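Local structure of uncharacterized ATP-binding protein MJECL15 (Methanocaldococcus jannaschii, 3H92) at residues Y28-A39 and I54-E65. The protein is of unknown function but probably binds ATP; the fragment described is its C-terminal domain, of the helix-turn-helix class. Residues are numbered along the deposited sequence; the frame is centred on the assembly and turned at random.
Sequences YEGINYDEVLEA and IKRKIRIFLIKE
Two helices of a compact helix-turn-helix-like domain, 33-45 and 56-64, meet here at Glu35, Val36 and Ala39 on one side and Ile58 and Leu62 on the other; the axes of 33-39 and 56-64 cross at -76°, 10.4 Å apart at their closest. Ile58 sits at the crossing: CG1 lies anti to its carbonyl carbon (chi1 -64°) and carries CD1 over the first turn of helix 33-45, against Glu35 CB, while its CG2 branch rests 4.0 Å from Ala39 CB. The same methyl of Ala39 meets CG1 of Ile54, in the loop leading into helix 56-64, at 4.0 Å, and Val36 CG1 touches Leu62 CD2 at 4.3 Å. In the loop that leads into helix 33-45, Ile31 lies over one face of the Phe61 ring, its CG1 4.2 Å from the centroid in a CH-pi contact, with Glu65 CG over the opposite face. Tyr28 CE1 approaches the ring edge at Phe61 CE1 (3.8 Å), the two planes inclined at 71°. An alanine in place of Phe61 would probably leave Ile31 and Tyr28 without their shared partner and open a gap toward Leu20 and Val24 of helix 8-27. Helices crossing steeply on a small apolar core, followed by a beta hairpin (68-71 and 76-79), are consistent with a winged-helix form of the helix-turn-helix fold.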
loop_
_atom_site.group_PDB
_atom_site.type_symbol
_atom_site.label_atom_id
_atom_site.label_comp_id
_atom_site.label_asym_id
_atom_site.label_seq_id
_atom_site.Cartn_x
_atom_site.Cartn_y
_atom_site.Cartn_z
ATOM N N TYR A 28 14.666 4.410 -1.420
ATOM C CA TYR A 28 14.140 4.657 -2.769
ATOM C C TYR A 28 13.999 6.132 -3.039
ATOM O O TYR A 28 13.040 6.786 -2.581
ATOM C CB TYR A 28 12.852 3.905 -3.049
ATOM C CG TYR A 28 13.023 2.437 -2.809
ATOM C CD1 TYR A 28 12.070 1.724 -2.111
ATOM C CD2 TYR A 28 14.166 1.771 -3.232
ATOM C CE1 TYR A 28 12.218 0.383 -1.872
ATOM C CE2 TYR A 28 14.336 0.434 -2.985
ATOM C CZ TYR A 28 13.349 -0.262 -2.304
ATOM O OH TYR A 28 13.481 -1.613 -2.046
ATOM N N GLU A 29 15.016 6.626 -3.761
ATOM C CA GLU A 29 15.079 7.986 -4.304
ATOM C C GLU A 29 13.953 8.146 -5.363
ATOM O O GLU A 29 13.398 9.250 -5.535
ATOM C CB GLU A 29 16.495 8.293 -4.902
ATOM C CG GLU A 29 17.090 9.723 -4.526
ATOM C CD GLU A 29 18.076 10.370 -5.595
ATOM O OE1 GLU A 29 19.022 11.099 -5.171
ATOM O OE2 GLU A 29 17.910 10.190 -6.843
ATOM N N GLY A 30 13.599 7.042 -6.037
ATOM C CA GLY A 30 12.513 7.036 -7.023
ATOM C C GLY A 30 11.091 7.200 -6.501
ATOM O O GLY A 30 10.200 7.599 -7.270
ATOM N N ILE A 31 10.857 6.885 -5.223
ATOM C CA ILE A 31 9.511 6.882 -4.650
ATOM C C ILE A 31 9.461 7.896 -3.524
ATOM O O ILE A 31 10.236 7.797 -2.577
ATOM C CB ILE A 31 9.151 5.495 -4.080
ATOM C CG1 ILE A 31 9.637 4.361 -4.982
ATOM C CG2 ILE A 31 7.679 5.349 -3.931
ATOM C CD1 ILE A 31 8.715 4.056 -6.119
ATOM N N ASN A 32 8.559 8.877 -3.623
ATOM C CA ASN A 32 8.359 9.794 -2.527
ATOM C C ASN A 32 7.535 9.090 -1.484
ATOM O O ASN A 32 6.406 8.679 -1.719
ATOM C CB ASN A 32 7.671 11.147 -2.895
ATOM C CG ASN A 32 7.402 12.055 -1.615
ATOM O OD1 ASN A 32 8.329 12.357 -0.843
ATOM N ND2 ASN A 32 6.136 12.472 -1.404
ATOM N N TYR A 33 8.160 8.970 -0.336
ATOM C CA TYR A 33 7.511 8.581 0.879
ATOM C C TYR A 33 6.153 9.239 1.170
ATOM O O TYR A 33 5.160 8.583 1.504
ATOM C CB TYR A 33 8.460 8.908 2.012
ATOM C CG TYR A 33 7.907 8.543 3.349
ATOM C CD1 TYR A 33 7.090 9.424 4.044
ATOM C CD2 TYR A 33 8.191 7.311 3.921
ATOM C CE1 TYR A 33 6.582 9.080 5.301
ATOM C CE2 TYR A 33 7.704 6.966 5.158
ATOM C CZ TYR A 33 6.897 7.851 5.845
ATOM O OH TYR A 33 6.405 7.508 7.085
ATOM N N ASP A 34 6.122 10.547 1.092
ATOM C CA ASP A 34 4.925 11.280 1.477
ATOM C C ASP A 34 3.720 10.999 0.518
ATOM O O ASP A 34 2.567 11.047 0.949
ATOM C CB ASP A 34 5.268 12.800 1.652
ATOM C CG ASP A 34 5.605 13.195 3.148
ATOM O OD1 ASP A 34 5.348 12.355 4.076
ATOM O OD2 ASP A 34 6.063 14.372 3.373
ATOM N N GLU A 35 4.026 10.673 -0.742
ATOM C CA GLU A 35 3.058 10.271 -1.777
ATOM C C GLU A 35 2.636 8.831 -1.619
ATOM O O GLU A 35 1.505 8.489 -1.935
ATOM C CB GLU A 35 3.689 10.315 -3.158
ATOM C CG GLU A 35 3.853 11.656 -3.805
ATOM C CD GLU A 35 4.513 11.498 -5.200
ATOM O OE1 GLU A 35 5.741 11.134 -5.265
ATOM O OE2 GLU A 35 3.804 11.735 -6.230
ATOM N N VAL A 36 3.577 7.980 -1.207
ATOM C CA VAL A 36 3.226 6.640 -0.768
ATOM C C VAL A 36 2.271 6.708 0.409
ATOM O O VAL A 36 1.249 6.037 0.344
ATOM C CB VAL A 36 4.470 5.758 -0.478
ATOM C CG1 VAL A 36 4.077 4.446 0.204
ATOM C CG2 VAL A 36 5.208 5.493 -1.778
ATOM N N LEU A 37 2.535 7.544 1.428
ATOM C CA LEU A 37 1.593 7.654 2.582
ATOM C C LEU A 37 0.247 8.065 2.107
ATOM O O LEU A 37 -0.759 7.506 2.546
ATOM C CB LEU A 37 1.968 8.663 3.676
ATOM C CG LEU A 37 2.939 8.369 4.818
ATOM C CD1 LEU A 37 2.944 9.568 5.832
ATOM C CD2 LEU A 37 2.698 7.004 5.510
ATOM N N GLU A 38 0.215 9.092 1.262
ATOM C CA GLU A 38 -1.067 9.658 0.843
ATOM C C GLU A 38 -1.846 8.628 0.033
ATOM O O GLU A 38 -3.034 8.418 0.298
ATOM C CB GLU A 38 -0.930 11.003 0.124
ATOM C CG GLU A 38 -0.762 12.213 1.099
ATOM C CD GLU A 38 -1.672 12.123 2.389
ATOM O OE1 GLU A 38 -2.924 12.093 2.236
ATOM O OE2 GLU A 38 -1.130 12.039 3.546
ATOM N N ALA A 39 -1.153 7.910 -0.849
ATOM C CA ALA A 39 -1.741 6.752 -1.531
ATOM C C ALA A 39 -2.388 5.783 -0.546
ATOM O O ALA A 39 -3.561 5.548 -0.619
ATOM C CB ALA A 39 -0.717 6.048 -2.373
ATOM N N ILE A 54 -4.556 6.662 -7.873
ATOM C CA ILE A 54 -3.167 6.678 -7.434
ATOM C C ILE A 54 -2.232 6.782 -8.608
ATOM O O ILE A 54 -2.457 6.166 -9.659
ATOM C CB ILE A 54 -2.842 5.392 -6.614
ATOM C CG1 ILE A 54 -3.473 5.505 -5.219
ATOM C CG2 ILE A 54 -1.340 5.150 -6.473
ATOM C CD1 ILE A 54 -3.913 4.164 -4.664
ATOM N N LYS A 55 -1.165 7.545 -8.416
ATOM C CA LYS A 55 -0.159 7.679 -9.421
ATOM C C LYS A 55 0.433 6.327 -9.836
ATOM O O LYS A 55 0.642 5.402 -9.015
ATOM C CB LYS A 55 0.919 8.663 -8.959
ATOM C CG LYS A 55 0.522 10.169 -9.139
ATOM C CD LYS A 55 1.717 11.100 -9.578
ATOM C CE LYS A 55 1.317 12.131 -10.749
ATOM N NZ LYS A 55 2.467 12.959 -11.348
ATOM N N ARG A 56 0.634 6.198 -11.139
ATOM C CA ARG A 56 1.095 4.953 -11.742
ATOM C C ARG A 56 2.363 4.438 -11.093
ATOM O O ARG A 56 2.430 3.294 -10.675
ATOM C CB ARG A 56 1.329 5.187 -13.234
ATOM C CG ARG A 56 2.077 4.108 -13.981
ATOM C CD ARG A 56 2.987 4.739 -15.115
ATOM N NE ARG A 56 3.800 5.879 -14.642
ATOM C CZ ARG A 56 4.664 6.580 -15.385
ATOM N NH1 ARG A 56 4.872 6.278 -16.666
ATOM N NH2 ARG A 56 5.332 7.605 -14.842
ATOM N N LYS A 57 3.379 5.280 -11.004
ATOM C CA LYS A 57 4.638 4.832 -10.480
ATOM C C LYS A 57 4.394 4.195 -9.106
ATOM O O LYS A 57 4.987 3.174 -8.762
ATOM C CB LYS A 57 5.597 6.008 -10.347
ATOM C CG LYS A 57 6.580 6.221 -11.500
ATOM C CD LYS A 57 7.745 7.251 -11.116
ATOM C CE LYS A 57 8.244 8.097 -12.367
ATOM N NZ LYS A 57 9.182 9.260 -12.077
ATOM N N ILE A 58 3.508 4.799 -8.324
ATOM C CA ILE A 58 3.286 4.382 -6.952
ATOM C C ILE A 58 2.509 3.108 -6.964
ATOM O O ILE A 58 2.870 2.178 -6.250
ATOM C CB ILE A 58 2.585 5.467 -6.144
ATOM C CG1 ILE A 58 3.518 6.673 -6.059
ATOM C CG2 ILE A 58 2.274 5.029 -4.753
ATOM C CD1 ILE A 58 3.173 7.584 -4.903
ATOM N N ARG A 59 1.468 3.031 -7.780
ATOM C CA ARG A 59 0.709 1.781 -7.848
ATOM C C ARG A 59 1.587 0.633 -8.266
ATOM O O ARG A 59 1.520 -0.431 -7.692
ATOM C CB ARG A 59 -0.538 1.843 -8.765
ATOM C CG ARG A 59 -0.281 1.478 -10.214
ATOM C CD ARG A 59 -1.508 1.166 -10.958
ATOM N NE ARG A 59 -1.553 1.864 -12.236
ATOM C CZ ARG A 59 -2.166 3.042 -12.457
ATOM N NH1 ARG A 59 -2.159 3.518 -13.692
ATOM N NH2 ARG A 59 -2.782 3.772 -11.487
ATOM N N ILE A 60 2.394 0.854 -9.282
ATOM C CA ILE A 60 3.250 -0.166 -9.767
ATOM C C ILE A 60 4.140 -0.699 -8.649
ATOM O O ILE A 60 4.295 -1.901 -8.463
ATOM C CB ILE A 60 4.102 0.400 -10.888
ATOM C CG1 ILE A 60 3.299 0.464 -12.169
ATOM C CG2 ILE A 60 5.296 -0.470 -11.151
ATOM C CD1 ILE A 60 4.130 0.947 -13.352
ATOM N N PHE A 61 4.685 0.215 -7.865
ATOM C CA PHE A 61 5.562 -0.125 -6.762
ATOM C C PHE A 61 4.877 -0.916 -5.659
ATOM O O PHE A 61 5.350 -1.934 -5.173
ATOM C CB PHE A 61 6.140 1.183 -6.207
ATOM C CG PHE A 61 6.974 0.997 -4.993
ATOM C CD1 PHE A 61 8.266 0.521 -5.103
ATOM C CD2 PHE A 61 6.442 1.236 -3.719
ATOM C CE1 PHE A 61 9.055 0.308 -3.968
ATOM C CE2 PHE A 61 7.197 1.006 -2.592
ATOM C CZ PHE A 61 8.505 0.541 -2.712
ATOM N N LEU A 62 3.730 -0.427 -5.245
ATOM C CA LEU A 62 2.955 -1.072 -4.195
ATOM C C LEU A 62 2.403 -2.410 -4.573
ATOM O O LEU A 62 2.157 -3.236 -3.728
ATOM C CB LEU A 62 1.814 -0.142 -3.805
ATOM C CG LEU A 62 2.277 1.150 -3.135
ATOM C CD1 LEU A 62 1.042 1.993 -2.797
ATOM C CD2 LEU A 62 3.097 0.829 -1.872
ATOM N N ILE A 63 2.176 -2.607 -5.857
ATOM C CA ILE A 63 1.771 -3.903 -6.375
ATOM C C ILE A 63 2.980 -4.829 -6.327
ATOM O O ILE A 63 2.893 -5.956 -5.818
ATOM C CB ILE A 63 1.258 -3.769 -7.865
ATOM C CG1 ILE A 63 -0.162 -3.205 -7.921
ATOM C CG2 ILE A 63 1.320 -5.121 -8.654
ATOM C CD1 ILE A 63 -0.585 -2.754 -9.265
ATOM N N LYS A 64 4.094 -4.370 -6.914
ATOM C CA LYS A 64 5.352 -5.111 -6.907
ATOM C C LYS A 64 5.725 -5.550 -5.479
ATOM O O LYS A 64 6.205 -6.641 -5.265
ATOM C CB LYS A 64 6.465 -4.272 -7.565
ATOM C CG LYS A 64 7.936 -4.595 -7.168
ATOM C CD LYS A 64 9.022 -3.450 -7.584
ATOM C CE LYS A 64 9.934 -2.894 -6.389
ATOM N NZ LYS A 64 11.229 -2.165 -6.733
ATOM N N GLU A 65 5.454 -4.713 -4.509
ATOM C CA GLU A 65 5.841 -4.964 -3.147
ATOM C C GLU A 65 4.765 -5.640 -2.334
ATOM O O GLU A 65 4.818 -5.681 -1.121
ATOM C CB GLU A 65 6.206 -3.632 -2.531
ATOM C CG GLU A 65 7.363 -3.004 -3.250
ATOM C CD GLU A 65 8.691 -3.725 -2.970
ATOM O OE1 GLU A 65 8.768 -4.638 -2.079
ATOM O OE2 GLU A 65 9.678 -3.371 -3.663
#